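Local coordinates for N-isopropylammelide isopropylaminohydrolase (Burkholderia multivorans ATCC 17616, PDB 6NBO), which is a zinc-binding enzyme of the amidohydrolase family, built round a TIM-barrel-type catalytic domain, at residues 287-292 and 327-332. Sequence-based numbering, arbitrary orientation.
Sequences PSVLAC and MRNDFR
The capped N-terminus of helix 289-295 meets the Schellman-type C-terminus of helix 318-328 on the periphery of the amidohydrolase barrel, with N329 and F331 turned onto V289 and L290. S288 is the N-cap: its OG accepts from A291 N. The backbone N-H of V289, in the first turn, donates to the side-chain oxygen of N329 in a nearly straight bond of 2.9 Å from V289 N to N329 OD1 (166° at the hydrogen). The donor stands 33° off the carbonyl plane of the amide. The N329 torsion (chi1 -79°) sets CG anti to the carbonyl carbon, which carries the amide across to the helix start.

A water oxygen 2.7 Å from N329 OD1 donates to it, accepts from L290 N and is hydrogen-bonded to S288 OG. N329 ND2 donates to I325 O and to a second water, which bridges to P287 O. With OD1 accepting twice and ND2 donating twice, the flip of the amide should be fixed. V289 CG2 packs against this amide, 3.5 Å from N329 ND2.

D330, with positive phi, is the C' residue of the Schellman motif, in which F331 N reaches back to A326 O and D330 N to M327 O. The turn brings the F331 ring against V289 and L290, and A336, L337 and A340 of helix 334-342 also touch it. N329 CB lies over one face of the F331 ring, 3.5 Å from its plane and displaced from the ring centre. V289 crosses F331 at about a right angle, V289 CB 4.1 Å from F331 CZ. L290 comes from the opposite direction and meets the ring obliquely, its branch point CG 3.7 Å from F331 CE1, with CD1 against CE1 and CD2 against CZ.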
loop_
_atom_site.group_PDB
_atom_site.type_symbol
_atom_site.label_atom_id
_atom_site.label_comp_id
_atom_site.label_asym_id
_atom_site.label_seq_id
_atom_site.Cartn_x
_atom_site.Cartn_y
_atom_site.Cartn_z
ATOM N N PRO A 287 15.963 1.329 -2.448
ATOM C CA PRO A 287 16.397 1.513 -1.058
ATOM C C PRO A 287 16.562 0.159 -0.380
ATOM O O PRO A 287 15.725 -0.739 -0.522
ATOM C CB PRO A 287 15.268 2.342 -0.430
ATOM C CG PRO A 287 14.107 2.199 -1.356
ATOM C CD PRO A 287 14.672 1.978 -2.723
ATOM N N SER A 288 17.678 -0.001 0.317
ATOM C CA SER A 288 17.887 -1.192 1.127
ATOM C C SER A 288 16.887 -1.197 2.276
ATOM O O SER A 288 16.830 -0.247 3.065
ATOM C CB SER A 288 19.321 -1.220 1.649
ATOM O OG SER A 288 19.458 -2.144 2.713
ATOM N N VAL A 289 16.078 -2.257 2.361
ATOM C CA VAL A 289 15.140 -2.371 3.474
ATOM C C VAL A 289 15.881 -2.349 4.806
ATOM O O VAL A 289 15.470 -1.663 5.752
ATOM C CB VAL A 289 14.282 -3.638 3.312
ATOM C CG1 VAL A 289 13.499 -3.908 4.568
ATOM C CG2 VAL A 289 13.340 -3.471 2.128
ATOM N N LEU A 290 17.006 -3.067 4.897
ATOM C CA LEU A 290 17.748 -3.081 6.156
ATOM C C LEU A 290 18.399 -1.734 6.467
ATOM O O LEU A 290 18.524 -1.371 7.640
ATOM C CB LEU A 290 18.799 -4.195 6.137
ATOM C CG LEU A 290 18.164 -5.591 6.084
ATOM C CD1 LEU A 290 19.220 -6.667 6.222
ATOM C CD2 LEU A 290 17.105 -5.739 7.166
ATOM N N ALA A 291 18.836 -0.983 5.452
ATOM C CA ALA A 291 19.382 0.346 5.733
ATOM C C ALA A 291 18.302 1.288 6.250
ATOM O O ALA A 291 18.538 2.056 7.192
ATOM C CB ALA A 291 20.052 0.934 4.491
ATOM N N CYS A 292 17.115 1.262 5.637
ATOM C CA CYS A 292 15.998 2.038 6.165
ATOM C C CYS A 292 15.703 1.653 7.608
ATOM O O CYS A 292 15.590 2.518 8.486
ATOM C CB CYS A 292 14.757 1.833 5.295
ATOM S SG CYS A 292 14.970 2.427 3.623
ATOM N N MET A 327 13.427 -11.299 -1.813
ATOM C CA MET A 327 14.353 -11.704 -2.870
ATOM C C MET A 327 15.182 -10.526 -3.355
ATOM O O MET A 327 16.404 -10.632 -3.514
ATOM C CB MET A 327 13.577 -12.312 -4.048
ATOM C CG MET A 327 12.914 -13.638 -3.756
ATOM S SD MET A 327 11.862 -14.124 -5.164
ATOM C CE MET A 327 11.919 -15.902 -5.019
ATOM N N ARG A 328 14.527 -9.393 -3.608
ATOM C CA ARG A 328 15.238 -8.225 -4.115
ATOM C C ARG A 328 16.306 -7.760 -3.137
ATOM O O ARG A 328 17.354 -7.258 -3.556
ATOM C CB ARG A 328 14.249 -7.096 -4.407
ATOM C CG ARG A 328 14.879 -5.833 -4.994
ATOM C CD ARG A 328 15.472 -6.082 -6.385
ATOM N NE ARG A 328 16.112 -4.891 -6.944
ATOM C CZ ARG A 328 17.357 -4.514 -6.673
ATOM N NH1 ARG A 328 18.103 -5.237 -5.844
ATOM N NH2 ARG A 328 17.859 -3.415 -7.229
ATOM N N ASN A 329 16.071 -7.931 -1.839
ATOM C CA ASN A 329 17.021 -7.516 -0.819
ATOM C C ASN A 329 17.967 -8.637 -0.407
ATOM O O ASN A 329 18.720 -8.471 0.560
ATOM C CB ASN A 329 16.265 -6.970 0.396
ATOM C CG ASN A 329 15.785 -5.544 0.184
ATOM O OD1 ASN A 329 16.437 -4.600 0.613
ATOM N ND2 ASN A 329 14.647 -5.381 -0.492
ATOM N N ASP A 330 17.952 -9.762 -1.131
ATOM C CA ASP A 330 18.857 -10.890 -0.897
ATOM C C ASP A 330 18.657 -11.487 0.494
ATOM O O ASP A 330 19.598 -11.982 1.115
ATOM C CB ASP A 330 20.323 -10.480 -1.107
ATOM C CG ASP A 330 21.212 -11.654 -1.485
ATOM O OD1 ASP A 330 20.680 -12.738 -1.803
ATOM O OD2 ASP A 330 22.447 -11.489 -1.464
ATOM N N PHE A 331 17.432 -11.428 1.007
ATOM C CA PHE A 331 17.138 -12.028 2.303
ATOM C C PHE A 331 17.169 -13.551 2.200
ATOM O O PHE A 331 16.667 -14.130 1.235
ATOM C CB PHE A 331 15.760 -11.580 2.800
ATOM C CG PHE A 331 15.686 -10.130 3.240
ATOM C CD1 PHE A 331 16.820 -9.337 3.310
ATOM C CD2 PHE A 331 14.465 -9.579 3.604
ATOM C CE1 PHE A 331 16.729 -8.008 3.717
ATOM C CE2 PHE A 331 14.362 -8.257 4.019
ATOM C CZ PHE A 331 15.507 -7.470 4.079
ATOM N N ARG A 332 17.761 -14.206 3.205
ATOM C CA ARG A 332 17.729 -15.663 3.267
ATOM C C ARG A 332 17.290 -16.128 4.648
ATOM O O ARG A 332 16.632 -17.164 4.780
ATOM C CB ARG A 332 19.096 -16.273 2.938
ATOM C CG ARG A 332 19.746 -15.781 1.656
ATOM C CD ARG A 332 19.398 -16.646 0.447
ATOM N NE ARG A 332 20.084 -16.176 -0.757
ATOM C CZ ARG A 332 20.998 -16.870 -1.432
ATOM N NH1 ARG A 332 21.337 -18.093 -1.044
ATOM N NH2 ARG A 332 21.565 -16.342 -2.510
HETATM O O HOH W 1 13.792 -2.695 -1.414
HETATM O O HOH W 2 18.245 -4.635 2.597
#